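Local coordinates for protein unsaturated glucuronyl hydrolase (Streptococcus agalactiae, PDB 2ZZR) that hydrolyses unsaturated hyaluronan, chondroitin and heparin disaccharides, releasing the unsaturated uronic acid at their non-reducing end, at residues W78-E82 with A125-I129; F156-W160 with Y169-C175; I179-F183 with Y194-V199. One frame throughout, in Å; residues are numbered along the deposited sequence.

Contact 1. Residues W78-E82 with A125-I129; sequences WLAYE and AEYRI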
ATOM      1  N   TRP A  78       5.531   9.912  11.189  1.00 16.58           N
ATOM      2  CA  TRP A  78       4.523   9.615  12.215  1.00 16.73           C
ATOM      3  C   TRP A  78       4.757   8.249  12.854  1.00 16.92           C
ATOM      4  O   TRP A  78       4.596   8.097  14.070  1.00 16.83           O
ATOM      5  CB  TRP A  78       3.089   9.702  11.675  1.00 16.71           C
ATOM      6  CG  TRP A  78       2.581  11.092  11.425  1.00 17.19           C
ATOM      7  CD1 TRP A  78       2.028  11.564  10.266  1.00 16.90           C
ATOM      8  CD2 TRP A  78       2.576  12.192  12.349  1.00 17.68           C
ATOM      9  NE1 TRP A  78       1.670  12.883  10.412  1.00 18.22           N
ATOM     10  CE2 TRP A  78       2.002  13.298  11.677  1.00 17.88           C
ATOM     11  CE3 TRP A  78       3.009  12.352  13.675  1.00 18.31           C
ATOM     12  CZ2 TRP A  78       1.854  14.552  12.285  1.00 17.71           C
ATOM     13  CZ3 TRP A  78       2.856  13.598  14.280  1.00 17.28           C
ATOM     14  CH2 TRP A  78       2.277  14.678  13.589  1.00 17.46           C
ATOM     15  N   LEU A  79       5.147   7.262  12.049  1.00 16.82           N
ATOM     16  CA  LEU A  79       5.453   5.938  12.591  1.00 16.80           C
ATOM     17  C   LEU A  79       6.618   6.010  13.570  1.00 17.60           C
ATOM     18  O   LEU A  79       6.561   5.425  14.655  1.00 17.94           O
ATOM     19  CB  LEU A  79       5.774   4.952  11.478  1.00 16.42           C
ATOM     20  CG  LEU A  79       4.557   4.526  10.663  1.00 15.21           C
ATOM     21  CD1 LEU A  79       5.047   3.703   9.492  1.00 14.54           C
ATOM     22  CD2 LEU A  79       3.564   3.723  11.515  1.00 14.61           C
ATOM     23  N   ALA A  80       7.660   6.740  13.177  1.00 17.72           N
ATOM     24  CA  ALA A  80       8.824   6.966  14.034  1.00 18.70           C
ATOM     25  C   ALA A  80       8.405   7.679  15.321  1.00 19.40           C
ATOM     26  O   ALA A  80       8.871   7.329  16.415  1.00 19.42           O
ATOM     27  CB  ALA A  80       9.881   7.781  13.282  1.00 18.32           C
ATOM     28  N   TYR A  81       7.522   8.666  15.179  1.00 19.86           N
ATOM     29  CA  TYR A  81       7.001   9.432  16.311  1.00 20.97           C
ATOM     30  C   TYR A  81       6.239   8.556  17.306  1.00 21.50           C
ATOM     31  O   TYR A  81       6.344   8.747  18.519  1.00 21.74           O
ATOM     32  CB  TYR A  81       6.116  10.585  15.827  1.00 21.25           C
ATOM     33  CG  TYR A  81       5.488  11.382  16.947  1.00 21.37           C
ATOM     34  CD1 TYR A  81       4.120  11.299  17.208  1.00 21.76           C
ATOM     35  CD2 TYR A  81       6.266  12.211  17.760  1.00 22.15           C
ATOM     36  CE1 TYR A  81       3.541  12.027  18.245  1.00 22.60           C
ATOM     37  CE2 TYR A  81       5.699  12.937  18.794  1.00 21.49           C
ATOM     38  CZ  TYR A  81       4.341  12.841  19.033  1.00 22.38           C
ATOM     39  OH  TYR A  81       3.773  13.561  20.055  1.00 22.54           O
ATOM     40  N   GLU A  82       5.473   7.594  16.796  1.00 21.52           N
ATOM     41  CA  GLU A  82       4.795   6.636  17.665  1.00 21.93           C
ATOM     42  C   GLU A  82       5.783   5.787  18.446  1.00 22.37           C
ATOM     43  O   GLU A  82       5.507   5.390  19.579  1.00 22.81           O
ATOM     44  CB  GLU A  82       3.876   5.733  16.857  1.00 21.69           C
ATOM     45  CG  GLU A  82       2.717   6.481  16.242  1.00 21.26           C
ATOM     46  CD  GLU A  82       1.577   5.569  15.898  1.00 22.18           C
ATOM     47  OE1 GLU A  82       1.096   5.626  14.749  1.00 19.68           O
ATOM     48  OE2 GLU A  82       1.164   4.799  16.785  1.00 22.74           O
ATOM     49  N   ALA A 125      -3.276  10.218   9.737  1.00 15.60           N
ATOM     50  CA  ALA A 125      -2.296   9.753  10.721  1.00 16.12           C
ATOM     51  C   ALA A 125      -2.224  10.682  11.928  1.00 16.87           C
ATOM     52  O   ALA A 125      -2.351  10.222  13.071  1.00 16.30           O
ATOM     53  CB  ALA A 125      -0.932   9.613  10.096  1.00 16.08           C
ATOM     54  N   GLU A 126      -2.027  11.980  11.688  1.00 17.16           N
ATOM     55  CA  GLU A 126      -1.957  12.907  12.818  1.00 18.01           C
ATOM     56  C   GLU A 126      -3.256  12.927  13.605  1.00 18.52           C
ATOM     57  O   GLU A 126      -3.231  12.946  14.838  1.00 19.03           O
ATOM     58  CB  GLU A 126      -1.556  14.329  12.429  1.00 17.90           C
ATOM     59  CG  GLU A 126      -1.346  15.163  13.708  1.00 18.93           C
ATOM     60  CD  GLU A 126      -0.739  16.526  13.497  1.00 20.76           C
ATOM     61  OE1 GLU A 126      -0.126  17.031  14.465  1.00 21.51           O
ATOM     62  OE2 GLU A 126      -0.883  17.098  12.397  1.00 20.55           O
ATOM     63  N   TYR A 127      -4.389  12.913  12.901  1.00 19.10           N
ATOM     64  CA  TYR A 127      -5.682  12.886  13.571  1.00 19.67           C
ATOM     65  C   TYR A 127      -5.816  11.697  14.529  1.00 19.62           C
ATOM     66  O   TYR A 127      -6.304  11.863  15.648  1.00 19.27           O
ATOM     67  CB  TYR A 127      -6.851  12.923  12.585  1.00 20.42           C
ATOM     68  CG  TYR A 127      -8.185  13.026  13.295  1.00 21.67           C
ATOM     69  CD1 TYR A 127      -9.046  11.930  13.365  1.00 22.30           C
ATOM     70  CD2 TYR A 127      -8.565  14.210  13.935  1.00 21.96           C
ATOM     71  CE1 TYR A 127     -10.269  12.018  14.030  1.00 23.16           C
ATOM     72  CE2 TYR A 127      -9.786  14.306  14.609  1.00 23.01           C
ATOM     73  CZ  TYR A 127     -10.626  13.207  14.653  1.00 22.85           C
ATOM     74  OH  TYR A 127     -11.827  13.287  15.315  1.00 23.77           O
ATOM     75  N   ARG A 128      -5.385  10.511  14.091  1.00 19.55           N
ATOM     76  CA  ARG A 128      -5.358   9.321  14.955  1.00 19.83           C
ATOM     77  C   ARG A 128      -4.525   9.567  16.205  1.00 20.09           C
ATOM     78  O   ARG A 128      -4.909   9.169  17.313  1.00 20.25           O
ATOM     79  CB  ARG A 128      -4.744   8.120  14.233  1.00 19.79           C
ATOM     80  CG  ARG A 128      -5.435   7.705  12.965  1.00 19.44           C
ATOM     81  CD  ARG A 128      -6.772   7.077  13.233  1.00 19.84           C
ATOM     82  NE  ARG A 128      -7.219   6.332  12.059  1.00 17.79           N
ATOM     83  CZ  ARG A 128      -8.486   6.157  11.712  1.00 18.47           C
ATOM     84  NH1 ARG A 128      -8.769   5.449  10.629  1.00 17.59           N
ATOM     85  NH2 ARG A 128      -9.470   6.668  12.443  1.00 18.14           N
ATOM     86  N   ILE A 129      -3.379  10.209  16.005  1.00 20.09           N
ATOM     87  CA  ILE A 129      -2.360  10.334  17.039  1.00 20.52           C
ATOM     88  C   ILE A 129      -2.727  11.385  18.091  1.00 21.09           C
ATOM     89  O   ILE A 129      -2.630  11.122  19.298  1.00 21.20           O
ATOM     90  CB  ILE A 129      -0.963  10.593  16.418  1.00 20.53           C
ATOM     91  CG1 ILE A 129      -0.493   9.347  15.653  1.00 20.25           C
ATOM     92  CG2 ILE A 129       0.061  10.974  17.497  1.00 20.52           C
ATOM     93  CD1 ILE A 129       0.680   9.577  14.702  1.00 20.25           C
TER
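Glu82 lays its OE1 4.0 Å from the terminal methyl CD1 of Ile129, while the same oxygen is gripped from outside the pair by hydrogen bonds from Tyr396 OH and Trp393 NE1. OE2 forms a salt bridge with Lys391, so the carboxylate is tied down near the C-terminus, and CG and OE1 merely lie alongside the Ile129 methyl without bonding to it. Trp78 is the main filler between the two nearly parallel helices, whose axes approach to 11.0 Å at an angle of 19°. Its broad indole suits so wide a gap: CD1 reaches Ala125 CB at 3.5 Å, where a small methyl lets the ring come close, and CZ2 meets Glu126 CB at 3.4 Å. Glu126 keeps CG anti to its backbone N (chi1 -173°), and its extended chain runs past the CZ2–CH2 end of the indole until OE2 hydrogen-bonds His94. Ile129 closes the other end, its CD1 3.8 Å from Trp78 CE3 and its CG2 at the edge of the Tyr81 ring, 3.7 Å from CE1. No hydrogen bond crosses between the segments; shape and dispersion join the helices, while the carboxylates of Glu82 and the buried Glu126 find their polar partners elsewhere.

Contact 2. Residues F156-W160 with Y169-C175; sequences FIQAW and YRLIIDC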
ATOM      1  N   PHE A 156     -17.494   2.941  -9.673  1.00 17.02           N
ATOM      2  CA  PHE A 156     -16.068   2.920  -9.355  1.00 16.47           C
ATOM      3  C   PHE A 156     -15.474   4.321  -9.378  1.00 16.20           C
ATOM      4  O   PHE A 156     -16.040   5.247  -9.979  1.00 16.26           O
ATOM      5  CB  PHE A 156     -15.313   2.019 -10.338  1.00 16.33           C
ATOM      6  CG  PHE A 156     -15.276   2.561 -11.747  1.00 16.07           C
ATOM      7  CD1 PHE A 156     -16.340   2.340 -12.616  1.00 17.10           C
ATOM      8  CD2 PHE A 156     -14.181   3.299 -12.195  1.00 16.51           C
ATOM      9  CE1 PHE A 156     -16.322   2.852 -13.913  1.00 17.69           C
ATOM     10  CE2 PHE A 156     -14.148   3.816 -13.490  1.00 17.01           C
ATOM     11  CZ  PHE A 156     -15.225   3.587 -14.351  1.00 17.51           C
ATOM     12  N   ILE A 157     -14.330   4.472  -8.715  1.00 15.50           N
ATOM     13  CA  ILE A 157     -13.573   5.722  -8.740  1.00 15.36           C
ATOM     14  C   ILE A 157     -12.636   5.661  -9.939  1.00 14.97           C
ATOM     15  O   ILE A 157     -11.766   4.781 -10.018  1.00 15.15           O
ATOM     16  CB  ILE A 157     -12.756   5.927  -7.435  1.00 15.12           C
ATOM     17  CG1 ILE A 157     -13.702   6.002  -6.232  1.00 16.17           C
ATOM     18  CG2 ILE A 157     -11.874   7.186  -7.530  1.00 15.02           C
ATOM     19  CD1 ILE A 157     -13.024   5.791  -4.907  1.00 17.27           C
ATOM     20  N   GLN A 158     -12.829   6.582 -10.878  1.00 15.16           N
ATOM     21  CA  GLN A 158     -12.022   6.597 -12.092  1.00 15.36           C
ATOM     22  C   GLN A 158     -10.600   7.066 -11.819  1.00 15.19           C
ATOM     23  O   GLN A 158     -10.383   8.046 -11.094  1.00 15.07           O
ATOM     24  CB  GLN A 158     -12.665   7.465 -13.184  1.00 15.34           C
ATOM     25  CG  GLN A 158     -12.040   7.235 -14.573  1.00 16.16           C
ATOM     26  CD  GLN A 158     -12.503   8.225 -15.627  1.00 16.34           C
ATOM     27  OE1 GLN A 158     -11.737   8.594 -16.531  1.00 19.72           O
ATOM     28  NE2 GLN A 158     -13.747   8.658 -15.528  1.00 14.81           N
ATOM     29  N   ALA A 159      -9.641   6.357 -12.405  1.00 15.14           N
ATOM     30  CA  ALA A 159      -8.232   6.738 -12.348  1.00 15.45           C
ATOM     31  C   ALA A 159      -8.004   8.054 -13.103  1.00 16.01           C
ATOM     32  O   ALA A 159      -8.907   8.542 -13.803  1.00 15.31           O
ATOM     33  CB  ALA A 159      -7.371   5.628 -12.926  1.00 15.43           C
ATOM     34  N   TRP A 160      -6.810   8.630 -12.936  1.00 16.01           N
ATOM     35  CA  TRP A 160      -6.425   9.871 -13.617  1.00 16.73           C
ATOM     36  C   TRP A 160      -6.714   9.841 -15.118  1.00 16.47           C
ATOM     37  O   TRP A 160      -6.692   8.777 -15.752  1.00 16.01           O
ATOM     38  CB  TRP A 160      -4.943  10.200 -13.370  1.00 17.62           C
ATOM     39  CG  TRP A 160      -4.000   9.036 -13.526  1.00 18.48           C
ATOM     40  CD1 TRP A 160      -3.537   8.215 -12.528  1.00 19.66           C
ATOM     41  CD2 TRP A 160      -3.393   8.570 -14.739  1.00 19.60           C
ATOM     42  NE1 TRP A 160      -2.689   7.269 -13.050  1.00 20.09           N
ATOM     43  CE2 TRP A 160      -2.577   7.466 -14.402  1.00 20.30           C
ATOM     44  CE3 TRP A 160      -3.453   8.982 -16.079  1.00 19.59           C
ATOM     45  CZ2 TRP A 160      -1.833   6.762 -15.356  1.00 19.95           C
ATOM     46  CZ3 TRP A 160      -2.708   8.285 -17.027  1.00 19.43           C
ATOM     47  CH2 TRP A 160      -1.911   7.184 -16.661  1.00 19.89           C
ATOM     48  N   TYR A 169     -11.719   5.418 -19.122  1.00 17.47           N
ATOM     49  CA  TYR A 169     -12.796   5.063 -18.193  1.00 17.50           C
ATOM     50  C   TYR A 169     -12.484   3.745 -17.489  1.00 17.18           C
ATOM     51  O   TYR A 169     -12.932   2.667 -17.895  1.00 17.34           O
ATOM     52  CB  TYR A 169     -14.116   4.991 -18.959  1.00 17.63           C
ATOM     53  CG  TYR A 169     -15.358   5.131 -18.113  1.00 17.83           C
ATOM     54  CD1 TYR A 169     -15.728   6.367 -17.582  1.00 18.48           C
ATOM     55  CD2 TYR A 169     -16.182   4.036 -17.875  1.00 17.98           C
ATOM     56  CE1 TYR A 169     -16.883   6.502 -16.821  1.00 19.15           C
ATOM     57  CE2 TYR A 169     -17.343   4.161 -17.116  1.00 18.04           C
ATOM     58  CZ  TYR A 169     -17.685   5.391 -16.600  1.00 18.38           C
ATOM     59  OH  TYR A 169     -18.826   5.523 -15.850  1.00 19.16           O
ATOM     60  N   ARG A 170     -11.685   3.842 -16.429  1.00 16.75           N
ATOM     61  CA  ARG A 170     -11.081   2.664 -15.839  1.00 16.14           C
ATOM     62  C   ARG A 170     -10.785   2.888 -14.362  1.00 16.05           C
ATOM     63  O   ARG A 170     -10.686   4.037 -13.907  1.00 16.21           O
ATOM     64  CB  ARG A 170      -9.781   2.320 -16.576  1.00 16.10           C
ATOM     65  CG  ARG A 170      -8.610   3.266 -16.243  1.00 15.41           C
ATOM     66  CD  ARG A 170      -7.714   3.558 -17.444  1.00 16.43           C
ATOM     67  NE  ARG A 170      -6.470   4.203 -17.019  1.00 15.60           N
ATOM     68  CZ  ARG A 170      -6.347   5.493 -16.707  1.00 15.85           C
ATOM     69  NH1 ARG A 170      -5.168   5.962 -16.321  1.00 14.77           N
ATOM     70  NH2 ARG A 170      -7.389   6.317 -16.774  1.00 16.95           N
ATOM     71  N   LEU A 171     -10.652   1.781 -13.632  1.00 16.08           N
ATOM     72  CA  LEU A 171     -10.114   1.808 -12.271  1.00 15.51           C
ATOM     73  C   LEU A 171      -8.741   1.149 -12.265  1.00 15.49           C
ATOM     74  O   LEU A 171      -8.408   0.373 -13.165  1.00 15.54           O
ATOM     75  CB  LEU A 171     -11.058   1.108 -11.277  1.00 15.64           C
ATOM     76  CG  LEU A 171     -11.397  -0.386 -11.429  1.00 14.89           C
ATOM     77  CD1 LEU A 171     -10.266  -1.314 -10.958  1.00 16.32           C
ATOM     78  CD2 LEU A 171     -12.689  -0.725 -10.680  1.00 15.15           C
ATOM     79  N   ILE A 172      -7.950   1.444 -11.238  1.00 15.06           N
ATOM     80  CA  ILE A 172      -6.648   0.815 -11.057  1.00 15.47           C
ATOM     81  C   ILE A 172      -6.662   0.147  -9.680  1.00 15.19           C
ATOM     82  O   ILE A 172      -7.315   0.642  -8.763  1.00 15.24           O
ATOM     83  CB  ILE A 172      -5.495   1.845 -11.222  1.00 15.19           C
ATOM     84  CG1 ILE A 172      -5.498   2.389 -12.666  1.00 16.04           C
ATOM     85  CG2 ILE A 172      -4.135   1.227 -10.881  1.00 16.53           C
ATOM     86  CD1 ILE A 172      -4.502   3.506 -12.925  1.00 16.08           C
ATOM     87  N   ILE A 173      -5.984  -0.989  -9.555  1.00 15.34           N
ATOM     88  CA  ILE A 173      -6.099  -1.814  -8.347  1.00 15.50           C
ATOM     89  C   ILE A 173      -5.623  -1.104  -7.073  1.00 15.58           C
ATOM     90  O   ILE A 173      -6.130  -1.383  -5.974  1.00 15.33           O
ATOM     91  CB  ILE A 173      -5.388  -3.189  -8.505  1.00 15.54           C
ATOM     92  CG1 ILE A 173      -5.793  -4.127  -7.354  1.00 15.59           C
ATOM     93  CG2 ILE A 173      -3.870  -3.015  -8.658  1.00 16.02           C
ATOM     94  CD1 ILE A 173      -5.424  -5.579  -7.562  1.00 15.68           C
ATOM     95  N   ASP A 174      -4.676  -0.179  -7.215  1.00 15.64           N
ATOM     96  CA  ASP A 174      -4.176   0.534  -6.031  1.00 15.78           C
ATOM     97  C   ASP A 174      -5.233   1.438  -5.389  1.00 15.10           C
ATOM     98  O   ASP A 174      -5.070   1.890  -4.253  1.00 15.05           O
ATOM     99  CB  ASP A 174      -2.860   1.279  -6.318  1.00 16.31           C
ATOM    100  CG  ASP A 174      -3.030   2.484  -7.229  1.00 18.37           C
ATOM    101  OD1 ASP A 174      -2.035   3.218  -7.386  1.00 22.93           O
ATOM    102  OD2 ASP A 174      -4.124   2.722  -7.789  1.00 20.65           O
ATOM    103  N   CYS A 175      -6.336   1.677  -6.099  1.00 14.52           N
ATOM    104  CA  CYS A 175      -7.424   2.475  -5.541  1.00 14.15           C
ATOM    105  C   CYS A 175      -8.064   1.789  -4.324  1.00 13.87           C
ATOM    106  O   CYS A 175      -8.726   2.441  -3.514  1.00 13.96           O
ATOM    107  CB  CYS A 175      -8.478   2.826  -6.597  1.00 14.30           C
ATOM    108  SG  CYS A 175      -9.512   4.236  -6.125  1.00 15.32           S
TER
HETATM  109  O   HOH W   1      -9.047   3.911  -9.895  1.00 13.03           O
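Hydrogen bonds between Ala159, Trp160 and Arg170 tie the segments most directly. Arg170 NH2 points almost straight at Trp160 O (2.8 Å, N-H...O angle 161°), with the oxygen close to the guanidinium plane; NH1 adds a weak bond to the same oxygen, and His168 O is a second acceptor for NH2. Ala159 N donates to Arg170 O at 3.0 Å, and Gln158 CA makes a CA-H...O contact with that carbonyl. Farther along, the backbones are joined through a water, which donates to Ile157 O (2.9 Å) and accepts from Ile172 N (3.0 Å).

Strand 170-172 is an outer strand of a three-stranded antiparallel sheet, paired on its other side with strand 219-222. It runs into a type I turn, Ile172 to Cys175, that carries Asp174, the probable proton donor of this glycoside hydrolase; Asp174 OD2 is hydrogen-bonded to His113, and its OD1 lies close to a carboxylate oxygen of Asp114, the probable nucleophile.

Aromatic contacts lie at two ends. Arg170 stands its guanidinium steeply over the Trp160 face, NH1 leading, a cation-pi pair with CZ 4.5 Å from the six-membered ring centroid; a long, flat cation suits this double task, bonding the carbonyl in plane while NH1 meets the indole. Phe156 turns its edge to the face of Tyr169, a T-shaped pair with centroids 5.0 Å apart and planes at 82°; Tyr169 OH is bonded to Lys153 O.

Apolar side chains meet between these ends. The small Ala159 CB sits 3.6 Å from Ile172 CD1, Phe156 CB touches Leu171 CD2, and Cys175 SG rests 3.9 Å from Ile157 CB.

Contact 3. Residues I179-F183 with Y194-V199; sequences IQLLF and YRQVAV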
ATOM      1  N   ILE A 179      -9.654   4.032  -1.006  1.00 12.42           N
ATOM      2  CA  ILE A 179     -11.035   4.098  -0.510  1.00 12.43           C
ATOM      3  C   ILE A 179     -11.099   4.068   1.029  1.00 12.12           C
ATOM      4  O   ILE A 179     -12.146   4.323   1.618  1.00 12.69           O
ATOM      5  CB  ILE A 179     -11.960   3.000  -1.120  1.00 12.62           C
ATOM      6  CG1 ILE A 179     -11.526   1.591  -0.698  1.00 12.38           C
ATOM      7  CG2 ILE A 179     -12.016   3.139  -2.649  1.00 12.92           C
ATOM      8  CD1 ILE A 179     -12.505   0.465  -1.110  1.00 12.64           C
ATOM      9  N   GLN A 180      -9.980   3.770   1.677  1.00 12.45           N
ATOM     10  CA  GLN A 180      -9.952   3.778   3.144  1.00 12.33           C
ATOM     11  C   GLN A 180     -10.250   5.189   3.653  1.00 12.87           C
ATOM     12  O   GLN A 180     -10.947   5.370   4.662  1.00 13.02           O
ATOM     13  CB  GLN A 180      -8.620   3.240   3.680  1.00 12.44           C
ATOM     14  CG  GLN A 180      -8.231   1.845   3.131  1.00 13.19           C
ATOM     15  CD  GLN A 180      -9.385   0.837   3.096  1.00 14.04           C
ATOM     16  OE1 GLN A 180      -9.628   0.186   2.075  1.00 16.39           O
ATOM     17  NE2 GLN A 180     -10.084   0.695   4.209  1.00 10.85           N
ATOM     18  N   LEU A 181      -9.755   6.176   2.909  1.00 12.52           N
ATOM     19  CA  LEU A 181     -10.047   7.589   3.150  1.00 13.13           C
ATOM     20  C   LEU A 181     -11.550   7.844   3.188  1.00 13.24           C
ATOM     21  O   LEU A 181     -12.041   8.617   4.019  1.00 13.48           O
ATOM     22  CB  LEU A 181      -9.385   8.440   2.051  1.00 12.68           C
ATOM     23  CG  LEU A 181      -9.697   9.937   1.947  1.00 12.59           C
ATOM     24  CD1 LEU A 181      -9.287  10.655   3.231  1.00 13.40           C
ATOM     25  CD2 LEU A 181      -8.982  10.522   0.742  1.00 13.25           C
ATOM     26  N   LEU A 182     -12.282   7.180   2.294  1.00 13.84           N
ATOM     27  CA  LEU A 182     -13.735   7.337   2.224  1.00 14.23           C
ATOM     28  C   LEU A 182     -14.458   6.681   3.398  1.00 14.64           C
ATOM     29  O   LEU A 182     -15.430   7.239   3.911  1.00 14.80           O
ATOM     30  CB  LEU A 182     -14.280   6.828   0.890  1.00 14.30           C
ATOM     31  CG  LEU A 182     -13.672   7.506  -0.338  1.00 14.85           C
ATOM     32  CD1 LEU A 182     -14.301   6.940  -1.597  1.00 16.37           C
ATOM     33  CD2 LEU A 182     -13.839   9.030  -0.283  1.00 16.24           C
ATOM     34  N   PHE A 183     -13.983   5.512   3.833  1.00 14.75           N
ATOM     35  CA  PHE A 183     -14.534   4.875   5.034  1.00 15.28           C
ATOM     36  C   PHE A 183     -14.314   5.758   6.266  1.00 15.57           C
ATOM     37  O   PHE A 183     -15.186   5.831   7.133  1.00 15.86           O
ATOM     38  CB  PHE A 183     -13.941   3.485   5.271  1.00 15.22           C
ATOM     39  CG  PHE A 183     -14.469   2.414   4.332  1.00 15.45           C
ATOM     40  CD1 PHE A 183     -13.589   1.656   3.565  1.00 15.86           C
ATOM     41  CD2 PHE A 183     -15.838   2.150   4.238  1.00 15.44           C
ATOM     42  CE1 PHE A 183     -14.060   0.652   2.710  1.00 15.12           C
ATOM     43  CE2 PHE A 183     -16.322   1.152   3.384  1.00 15.25           C
ATOM     44  CZ  PHE A 183     -15.427   0.401   2.618  1.00 15.24           C
ATOM     45  N   TYR A 194     -20.164   8.565   1.235  1.00 20.14           N
ATOM     46  CA  TYR A 194     -18.761   8.154   1.318  1.00 19.55           C
ATOM     47  C   TYR A 194     -18.642   6.632   1.338  1.00 19.32           C
ATOM     48  O   TYR A 194     -17.823   6.050   0.618  1.00 18.81           O
ATOM     49  CB  TYR A 194     -18.100   8.709   2.578  1.00 19.65           C
ATOM     50  CG  TYR A 194     -17.905  10.208   2.629  1.00 19.47           C
ATOM     51  CD1 TYR A 194     -18.467  10.956   3.661  1.00 19.19           C
ATOM     52  CD2 TYR A 194     -17.130  10.875   1.675  1.00 19.27           C
ATOM     53  CE1 TYR A 194     -18.283  12.338   3.737  1.00 18.97           C
ATOM     54  CE2 TYR A 194     -16.939  12.262   1.740  1.00 19.72           C
ATOM     55  CZ  TYR A 194     -17.519  12.980   2.780  1.00 20.04           C
ATOM     56  OH  TYR A 194     -17.339  14.344   2.876  1.00 19.98           O
ATOM     57  N   ARG A 195     -19.454   5.999   2.186  1.00 18.92           N
ATOM     58  CA  ARG A 195     -19.426   4.551   2.352  1.00 19.03           C
ATOM     59  C   ARG A 195     -19.926   3.843   1.093  1.00 18.67           C
ATOM     60  O   ARG A 195     -19.338   2.855   0.662  1.00 18.15           O
ATOM     61  CB  ARG A 195     -20.248   4.120   3.576  1.00 18.72           C
ATOM     62  CG  ARG A 195     -20.139   2.625   3.865  1.00 20.11           C
ATOM     63  CD  ARG A 195     -20.867   2.177   5.128  1.00 20.19           C
ATOM     64  NE  ARG A 195     -20.398   0.840   5.500  1.00 24.41           N
ATOM     65  CZ  ARG A 195     -20.851  -0.296   4.971  1.00 25.48           C
ATOM     66  NH1 ARG A 195     -21.814  -0.275   4.053  1.00 26.49           N
ATOM     67  NH2 ARG A 195     -20.342  -1.459   5.365  1.00 25.93           N
ATOM     68  N   GLN A 196     -21.007   4.360   0.509  1.00 18.86           N
ATOM     69  CA  GLN A 196     -21.576   3.792  -0.715  1.00 19.45           C
ATOM     70  C   GLN A 196     -20.562   3.742  -1.853  1.00 18.24           C
ATOM     71  O   GLN A 196     -20.437   2.723  -2.521  1.00 18.14           O
ATOM     72  CB  GLN A 196     -22.833   4.557  -1.141  1.00 19.63           C
ATOM     73  CG  GLN A 196     -24.017   4.307  -0.220  1.00 22.13           C
ATOM     74  CD  GLN A 196     -25.167   5.292  -0.404  1.00 22.45           C
ATOM     75  OE1 GLN A 196     -25.002   6.388  -0.958  1.00 27.51           O
ATOM     76  NE2 GLN A 196     -26.342   4.906   0.082  1.00 25.68           N
ATOM     77  N   VAL A 197     -19.839   4.839  -2.058  1.00 17.57           N
ATOM     78  CA  VAL A 197     -18.792   4.896  -3.084  1.00 16.63           C
ATOM     79  C   VAL A 197     -17.674   3.889  -2.792  1.00 16.21           C
ATOM     80  O   VAL A 197     -17.244   3.154  -3.690  1.00 16.04           O
ATOM     81  CB  VAL A 197     -18.232   6.327  -3.233  1.00 16.83           C
ATOM     82  CG1 VAL A 197     -16.928   6.335  -4.029  1.00 17.04           C
ATOM     83  CG2 VAL A 197     -19.257   7.224  -3.896  1.00 16.14           C
ATOM     84  N   ALA A 198     -17.219   3.844  -1.538  1.00 15.61           N
ATOM     85  CA  ALA A 198     -16.169   2.900  -1.141  1.00 15.08           C
ATOM     86  C   ALA A 198     -16.588   1.448  -1.387  1.00 14.79           C
ATOM     87  O   ALA A 198     -15.837   0.652  -1.965  1.00 14.09           O
ATOM     88  CB  ALA A 198     -15.778   3.119   0.322  1.00 15.56           C
ATOM     89  N   VAL A 199     -17.797   1.110  -0.956  1.00 14.68           N
ATOM     90  CA  VAL A 199     -18.305  -0.249  -1.104  1.00 14.90           C
ATOM     91  C   VAL A 199     -18.473  -0.625  -2.579  1.00 14.80           C
ATOM     92  O   VAL A 199     -18.016  -1.695  -3.003  1.00 14.77           O
ATOM     93  CB  VAL A 199     -19.624  -0.430  -0.320  1.00 14.60           C
ATOM     94  CG1 VAL A 199     -20.282  -1.761  -0.663  1.00 15.38           C
ATOM     95  CG2 VAL A 199     -19.348  -0.326   1.170  1.00 15.19           C
TER
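Leu182, Ala198 and Phe183 carry this contact. Ala198 is the meeting point: its CB lies over the face of the Phe183 ring, 3.7 Å from the centroid and 16° off the normal, a CH-pi contact, and also comes within 4.0 Å of Leu182 CB. A residue with a single methyl suits this place, since the CA atoms of Ile179 and Ala198 are just 5.3 Å apart. Phe183 starts out away from the other helix, but with CG anti to its carbonyl carbon (chi1 -75°) the flat ring swings back across Ala198, while Val199 CG2 and Arg195 CG meet it at the edge. The tip of Arg195 goes on to hydrogen-bond Lys261 O. Leu182 works on the other flank, sending CD1 to Val197 CG1 at 3.6 Å and its carbonyl O to within 3.3 Å of Tyr194 CB. The phenol of Tyr194 ends at Asp144, to which its OH is hydrogen-bonded. At the start of the first segment Ile179 CD1 touches Ala198 O. Overall the nearest CA pairs run in reverse, from Ile179 with Ala198 to Leu182 with Tyr194, consistent with the antiparallel helical hairpins from which an (alpha/alpha)6 barrel is built.

Overall arrangement
The three contacts follow one another along the chain, and all lie within the glycoside hydrolase family 88 region. Contacts 2 and 3 pack directly together, with centres about 14 Å apart: Ile157 CD1 fits against Ile179 CG2 (3.6 Å) and Leu182 CD1 (3.7 Å), so Ile157 of strand 156-157 packs against contact 3. Contact 2 holds Asp174 and brings the Trp160 side chain to about 5 Å from that of Asp114, whereas in contact 3 the Ile179 side chain stays about 9 Å from that of Asp174. Contact 1 joins helices elsewhere in the barrel, its centre about 28 Å from that of contact 2 and about 22 Å from that of contact 3; it touches neither, though its nearest atoms come to about 6 Å from contact 3.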